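Local atomic coordinates of uncharacterized protein (Porphyromonas gingivalis, PDB entry 1ZBS), a protein that probably phosphorylates N-acetylglucosamine or a similar sugar, being a putative kinase of the ASKHA nucleotide-binding family whose function has yet to be established. Residues 13-16 and 21-24; 29-34 and 76-81; 152-157 and 161-166. All blocks are in the same frame, centred on the assembly; numbering follows the deposited sequence.

Overall arrangement
Two contacts between near neighbours in sequence and one across 42 residues illustrate how a two-domain protein of the ASKHA type is built. Contact 1 and contact 2 belong to the first domain, whose mixed sheet has the strand order 3-2-1-4-5; their centres lie about 19 Å apart. They touch directly: Trp14 CZ2 of the hairpin packs 4.1 Å from Ile31 CD1 of the loop. Contact 3, at the end of helix 147-159, lies on the opposite side of the chain's centre, with its centre about 41 Å from that of contact 1 and 38 Å from that of contact 2. Residues of the second subunit lie against contact 3, whereas none touches contact 1.

Contact 1: residues 13-16 and 21-24; sequences DWCI and KSLG
Ile16 and Gly24 meet through their backbones. Ile16 N donates to Gly24 O over 3.0 Å, approaching from above the carbonyl plane, 57° out of it. Gly24 N returns a bond of the same length to Ile16 O, this time in the carbonyl plane and on a lone pair. A second donor reaches that oxygen: Leu23 N lies 2.7 Å from Ile16 O, nearly along the C=O axis, and two N-H groups therefore grip one acceptor. Gly24 O is also approached by a carbon, Cys15 CA, in a CA-H...O contact of 3.3 Å.

Two consecutive residues, Leu23 and Gly24, thus face the single residue Ile16, which defines a classic beta bulge. It interrupts the hairpin of strands 11-18 and 21-29 where the second strand turns a corner.

Side chains add little to these backbone bonds. Cys15 holds SG anti to its backbone N (chi1 169°), which carries the sulfur to 3.4 Å from Ser22 OG. Leu23 lays its CB 3.4 Å from Ile16 O, beside the carbonyl oxygen that accepts both N-H groups.

Farther out, Ile16 packs on Leu3 of the neighbouring strand and on Ile53 of helix 38-53, while Trp14 rests on Val49 of the same helix. Backbone hydrogen bonds tie Asp13 to Asp6 and Cys15 to Ile4, and Asp13 OD1 forms a salt bridge with Arg25 NH2.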
# COMPACT_ATOMS: atom_id res chain seq x y z
N ASP A 13 -10.72 20.90 -12.51
CA ASP A 13 -10.93 21.55 -13.80
C ASP A 13 -12.25 22.32 -13.83
O ASP A 13 -13.31 21.77 -13.54
CB ASP A 13 -10.91 20.50 -14.92
CG ASP A 13 -10.78 21.13 -16.29
OD1 ASP A 13 -10.74 20.38 -17.29
OD2 ASP A 13 -10.71 22.38 -16.37
N TRP A 14 -12.17 23.60 -14.18
CA TRP A 14 -13.35 24.45 -14.23
C TRP A 14 -13.67 24.93 -15.65
O TRP A 14 -12.78 25.03 -16.51
CB TRP A 14 -13.17 25.69 -13.35
CG TRP A 14 -13.10 25.43 -11.88
CD1 TRP A 14 -11.97 25.26 -11.14
CD2 TRP A 14 -14.19 25.33 -10.97
NE1 TRP A 14 -12.29 25.07 -9.81
CE2 TRP A 14 -13.66 25.11 -9.68
CE3 TRP A 14 -15.58 25.41 -11.11
CZ2 TRP A 14 -14.46 24.96 -8.54
CZ3 TRP A 14 -16.39 25.27 -9.98
CH2 TRP A 14 -15.82 25.05 -8.71
N CYS A 15 -14.94 25.25 -15.88
CA CYS A 15 -15.39 25.76 -17.17
C CYS A 15 -16.66 26.58 -17.07
O CYS A 15 -17.65 26.15 -16.46
CB CYS A 15 -15.61 24.63 -18.17
SG CYS A 15 -16.47 25.18 -19.69
N ILE A 16 -16.63 27.77 -17.66
CA ILE A 16 -17.79 28.64 -17.69
C ILE A 16 -18.39 28.48 -19.08
O ILE A 16 -17.81 28.94 -20.06
CB ILE A 16 -17.39 30.12 -17.46
CG1 ILE A 16 -16.85 30.30 -16.04
CG2 ILE A 16 -18.60 31.02 -17.67
CD1 ILE A 16 -16.48 31.73 -15.72
N LYS A 21 -21.72 25.99 -25.05
CA LYS A 21 -20.47 26.56 -25.56
C LYS A 21 -19.57 27.06 -24.41
O LYS A 21 -20.05 27.67 -23.45
CB LYS A 21 -20.76 27.70 -26.54
CG LYS A 21 -21.43 27.23 -27.84
CD LYS A 21 -21.83 28.39 -28.77
CE LYS A 21 -22.61 27.88 -30.00
NZ LYS A 21 -23.82 27.07 -29.62
N SER A 22 -18.28 26.76 -24.52
CA SER A 22 -17.31 27.16 -23.50
C SER A 22 -16.85 28.60 -23.67
O SER A 22 -16.44 29.01 -24.76
CB SER A 22 -16.09 26.24 -23.55
OG SER A 22 -15.15 26.58 -22.53
N LEU A 23 -16.91 29.37 -22.58
CA LEU A 23 -16.47 30.76 -22.60
C LEU A 23 -15.27 30.91 -21.68
O LEU A 23 -14.50 31.87 -21.80
CB LEU A 23 -17.60 31.68 -22.14
CG LEU A 23 -18.91 31.59 -22.91
CD1 LEU A 23 -19.82 32.71 -22.42
CD2 LEU A 23 -18.67 31.73 -24.42
N GLY A 24 -15.13 29.96 -20.76
CA GLY A 24 -14.02 29.99 -19.82
C GLY A 24 -13.53 28.58 -19.49
O GLY A 24 -14.29 27.62 -19.60

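Contact 2: residues 29-34 and 76-81; sequences SGINPF and PMLNEA
Ile31 and Pro33 meet Leu78 and Met77 in a buried, largely apolar contact that brings the loop between strand 21-29 and helix 38-53 against helix 75-85. No hydrogen bond crosses it. Leu78 serves both loop residues with one methyl: its CD2 lies 4.1 Å from Ile31 CG2 and 4.2 Å from Pro33 CD. The side chains of Ile31 and Leu78 cross at about a right angle, so that they meet through branch methyls and do not run alongside each other. With CG of Leu78 anti to its backbone N (chi1 -177°), the branched end extends from the helix to the loop.

Met77, a selenomethionine, approaches Pro33 with its terminal methyl. Its chain bends at chi2 (-78°) and again at chi3, and CE comes to rest 4.2 Å from Pro33 CB. The same methyl is 3.7 Å from Pro33 O, at the border between the ring and the backbone.

Polar bonds within the loop and to its neighbours accompany the packing. Asn32 OD1 accepts Phe34 N at 3.0 Å, the donor standing above the plane of the amide carbonyl, and this closes an Asx turn around Pro33. Ser7 OG, at the end of the first strand, lies within hydrogen-bonding reach of both Gly30 O and Ile31 O, sharing its one proton between them or giving it to either. On the sheet, Phe65 of strand 62-67 touches both Ile31 and Leu78, extending the apolar cluster. Helix 75-85 is the connection of a beta-alpha-beta crossover between the parallel, adjacent strands 62-67 and 91-95, and the mixed sheet containing this crossover has the strand order 3-2-1-4-5, as in the RNase H-like fold of ASKHA domains.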
# COMPACT_ATOMS: atom_id res chain seq x y z
N SER A 29 -6.87 23.57 -8.09
CA SER A 29 -6.48 22.27 -7.55
C SER A 29 -7.26 21.85 -6.32
O SER A 29 -8.10 22.59 -5.81
CB SER A 29 -4.98 22.29 -7.23
OG SER A 29 -4.21 22.64 -8.37
N GLY A 30 -6.99 20.62 -5.88
CA GLY A 30 -7.63 20.07 -4.70
C GLY A 30 -9.14 20.11 -4.67
O GLY A 30 -9.81 19.62 -5.57
N ILE A 31 -9.67 20.70 -3.60
CA ILE A 31 -11.11 20.82 -3.41
C ILE A 31 -11.79 19.46 -3.24
O ILE A 31 -12.19 18.83 -4.21
CB ILE A 31 -11.76 21.59 -4.59
CG1 ILE A 31 -11.04 22.93 -4.80
CG2 ILE A 31 -13.23 21.85 -4.29
CD1 ILE A 31 -11.59 23.77 -5.94
N ASN A 32 -11.92 19.02 -1.99
CA ASN A 32 -12.55 17.75 -1.66
C ASN A 32 -13.15 17.86 -0.26
O ASN A 32 -12.43 17.97 0.73
CB ASN A 32 -11.51 16.62 -1.70
CG ASN A 32 -12.10 15.27 -1.32
OD1 ASN A 32 -13.28 15.17 -0.96
ND2 ASN A 32 -11.29 14.23 -1.40
N PRO A 33 -14.49 17.84 -0.17
CA PRO A 33 -15.25 17.94 1.08
C PRO A 33 -15.00 16.86 2.14
O PRO A 33 -15.22 17.10 3.33
CB PRO A 33 -16.70 17.95 0.60
CG PRO A 33 -16.63 17.07 -0.61
CD PRO A 33 -15.39 17.58 -1.30
N PHE A 34 -14.56 15.68 1.72
CA PHE A 34 -14.31 14.59 2.66
C PHE A 34 -12.87 14.60 3.16
O PHE A 34 -12.59 14.20 4.30
CB PHE A 34 -14.58 13.23 2.01
CG PHE A 34 -14.56 12.08 2.98
CD1 PHE A 34 -13.96 10.87 2.63
CD2 PHE A 34 -15.16 12.20 4.23
CE1 PHE A 34 -13.97 9.79 3.52
CE2 PHE A 34 -15.18 11.13 5.12
CZ PHE A 34 -14.58 9.92 4.77
N PRO A 76 -23.17 18.64 1.01
CA PRO A 76 -23.83 19.88 1.44
C PRO A 76 -22.90 20.88 2.11
O PRO A 76 -23.31 21.99 2.46
CB PRO A 76 -24.92 19.38 2.39
CG PRO A 76 -24.32 18.14 2.96
CD PRO A 76 -23.73 17.49 1.73
N MSE A 77 -21.64 20.50 2.30
CA MSE A 77 -20.68 21.38 2.93
C MSE A 77 -20.03 22.24 1.85
O MSE A 77 -19.89 23.45 1.99
CB MSE A 77 -19.65 20.54 3.69
CG MSE A 77 -18.65 21.32 4.52
SE MSE A 77 -17.23 22.10 3.46
CE MSE A 77 -15.88 20.72 3.68
N LEU A 78 -19.64 21.61 0.75
CA LEU A 78 -19.03 22.34 -0.35
C LEU A 78 -20.10 23.21 -1.00
O LEU A 78 -19.80 24.26 -1.56
CB LEU A 78 -18.46 21.36 -1.38
CG LEU A 78 -17.73 21.96 -2.58
CD1 LEU A 78 -16.66 22.94 -2.12
CD2 LEU A 78 -17.11 20.82 -3.38
N ASN A 79 -21.34 22.76 -0.91
CA ASN A 79 -22.47 23.49 -1.47
C ASN A 79 -22.58 24.83 -0.74
O ASN A 79 -22.85 25.86 -1.36
CB ASN A 79 -23.76 22.67 -1.31
CG ASN A 79 -24.97 23.35 -1.95
OD1 ASN A 79 -25.33 24.47 -1.60
ND2 ASN A 79 -25.60 22.65 -2.89
N GLU A 80 -22.37 24.81 0.57
CA GLU A 80 -22.43 26.03 1.36
C GLU A 80 -21.27 26.96 1.04
O GLU A 80 -21.45 28.18 0.94
CB GLU A 80 -22.42 25.70 2.86
CG GLU A 80 -23.63 24.93 3.33
CD GLU A 80 -23.62 24.69 4.82
OE1 GLU A 80 -23.54 25.69 5.58
OE2 GLU A 80 -23.69 23.52 5.25
N ALA A 81 -20.08 26.38 0.89
CA ALA A 81 -18.87 27.13 0.57
C ALA A 81 -19.01 27.80 -0.79
O ALA A 81 -18.69 28.97 -0.96
CB ALA A 81 -17.66 26.20 0.58

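Contact 3: residues 152-157 and 161-166; sequences RLFIGS and GQMPEG
Ser157, near the end of helix 147-159, meets Gln162 and Met163 of the loop that follows. Its CB touches Gln162 CB at 3.7 Å, and Met163 CE lies 4.0 Å from the same Ser157 CB. One bond on, OG stands between the backbone N and the carbonyl carbon (chi1 58°), a torsion that turns the hydroxyl back toward the preceding turn of its own helix. There it lies 3.0 Å from Phe154 O and 3.3 Å from Leu153 O, two carbonyls to which its one proton could be given. Ser157 OG is also met by the methyl of Met163, with CE 3.3 Å away.

That methyl arrives on a folded chain. Met163 is a selenomethionine whose chi2 (-73°) places the selenium by the ring of Phe154, and the bend at chi3 then turns CE to Ser157 OG. SE is 4.2 Å from Phe154 CE1 and approaches the ring obliquely, in the selenium counterpart of a Met-aromatic contact. Ala211 and Val212 of helix 210-229 also pack on Met163, and Leu215 of that helix on Ser157.

The backbone supplies the polar bond of the contact. Gln162 N donates to Ser157 O over 2.8 Å in a fairly straight bond (162° at the hydrogen), the donor tilted somewhat from the carbonyl plane. Arg230 NH2 of the second subunit is hydrogen-bonded to Gly161 O of this chain, placing this helix end at the dimer contact. Gly161, with its positive phi, takes the C-prime position, and the bond from Gln162 N back to Ser157 O belongs to the Schellman motif that ends helix 147-159.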
# COMPACT_ATOMS: atom_id res chain seq x y z
N ARG A 152 3.21 1.82 -7.89
CA ARG A 152 3.83 1.00 -6.85
C ARG A 152 4.23 -0.38 -7.39
O ARG A 152 5.26 -0.92 -6.99
CB ARG A 152 2.93 0.84 -5.62
CG ARG A 152 1.70 -0.01 -5.80
CD ARG A 152 1.20 -0.48 -4.44
NE ARG A 152 -0.24 -0.69 -4.45
CZ ARG A 152 -0.83 -1.84 -4.75
NH1 ARG A 152 -0.11 -2.90 -5.07
NH2 ARG A 152 -2.15 -1.91 -4.75
N LEU A 153 3.42 -0.93 -8.28
CA LEU A 153 3.76 -2.23 -8.86
C LEU A 153 5.07 -2.06 -9.62
O LEU A 153 6.03 -2.81 -9.41
CB LEU A 153 2.65 -2.71 -9.82
CG LEU A 153 1.31 -3.11 -9.21
CD1 LEU A 153 0.32 -3.49 -10.32
CD2 LEU A 153 1.49 -4.29 -8.24
N PHE A 154 5.13 -1.05 -10.48
CA PHE A 154 6.32 -0.80 -11.27
C PHE A 154 7.61 -0.58 -10.46
O PHE A 154 8.59 -1.30 -10.67
CB PHE A 154 6.08 0.40 -12.18
CG PHE A 154 7.25 0.73 -13.05
CD1 PHE A 154 7.62 -0.10 -14.09
CD2 PHE A 154 7.99 1.88 -12.81
CE1 PHE A 154 8.72 0.21 -14.88
CE2 PHE A 154 9.09 2.19 -13.59
CZ PHE A 154 9.45 1.36 -14.63
N ILE A 155 7.63 0.39 -9.55
CA ILE A 155 8.86 0.62 -8.80
C ILE A 155 9.22 -0.59 -7.92
O ILE A 155 10.40 -0.87 -7.68
CB ILE A 155 8.80 1.95 -7.96
CG1 ILE A 155 8.03 1.75 -6.68
CG2 ILE A 155 8.15 3.06 -8.78
CD1 ILE A 155 8.95 1.45 -5.52
N GLY A 156 8.21 -1.34 -7.48
CA GLY A 156 8.48 -2.51 -6.66
C GLY A 156 9.31 -3.51 -7.44
O GLY A 156 10.41 -3.89 -7.02
N SER A 157 8.80 -3.94 -8.58
CA SER A 157 9.52 -4.91 -9.41
C SER A 157 10.83 -4.32 -9.92
O SER A 157 11.84 -5.02 -10.04
CB SER A 157 8.65 -5.32 -10.59
OG SER A 157 8.30 -4.18 -11.34
N GLY A 161 14.90 -5.95 -9.17
CA GLY A 161 15.49 -6.55 -10.35
C GLY A 161 14.60 -7.38 -11.24
O GLY A 161 15.06 -8.37 -11.82
N GLN A 162 13.33 -7.01 -11.38
CA GLN A 162 12.46 -7.80 -12.24
C GLN A 162 12.35 -7.16 -13.63
O GLN A 162 11.66 -7.69 -14.50
CB GLN A 162 11.08 -7.95 -11.60
CG GLN A 162 11.13 -8.64 -10.24
CD GLN A 162 11.86 -9.97 -10.29
OE1 GLN A 162 12.86 -10.17 -9.60
NE2 GLN A 162 11.37 -10.89 -11.11
N MSE A 163 13.03 -6.04 -13.82
CA MSE A 163 13.03 -5.34 -15.10
C MSE A 163 14.38 -5.50 -15.80
O MSE A 163 15.36 -5.91 -15.19
CB MSE A 163 12.73 -3.85 -14.87
CG MSE A 163 11.33 -3.54 -14.32
SE MSE A 163 9.89 -3.76 -15.62
CE MSE A 163 8.65 -4.82 -14.57
N PRO A 164 14.46 -5.20 -17.11
CA PRO A 164 15.74 -5.34 -17.82
C PRO A 164 16.86 -4.57 -17.12
O PRO A 164 16.59 -3.60 -16.40
CB PRO A 164 15.42 -4.79 -19.20
CG PRO A 164 14.00 -5.20 -19.39
CD PRO A 164 13.39 -4.82 -18.05
N GLU A 165 18.10 -5.00 -17.32
CA GLU A 165 19.26 -4.36 -16.70
C GLU A 165 19.36 -2.91 -17.15
O GLU A 165 19.23 -2.61 -18.34
CB GLU A 165 20.55 -5.11 -17.08
CG GLU A 165 21.80 -4.80 -16.23
CD GLU A 165 22.42 -3.41 -16.48
OE1 GLU A 165 22.69 -3.07 -17.66
OE2 GLU A 165 22.65 -2.68 -15.50
N GLY A 166 19.59 -2.02 -16.19
CA GLY A 166 19.71 -0.61 -16.51
C GLY A 166 18.44 0.22 -16.34
O GLY A 166 18.53 1.41 -16.06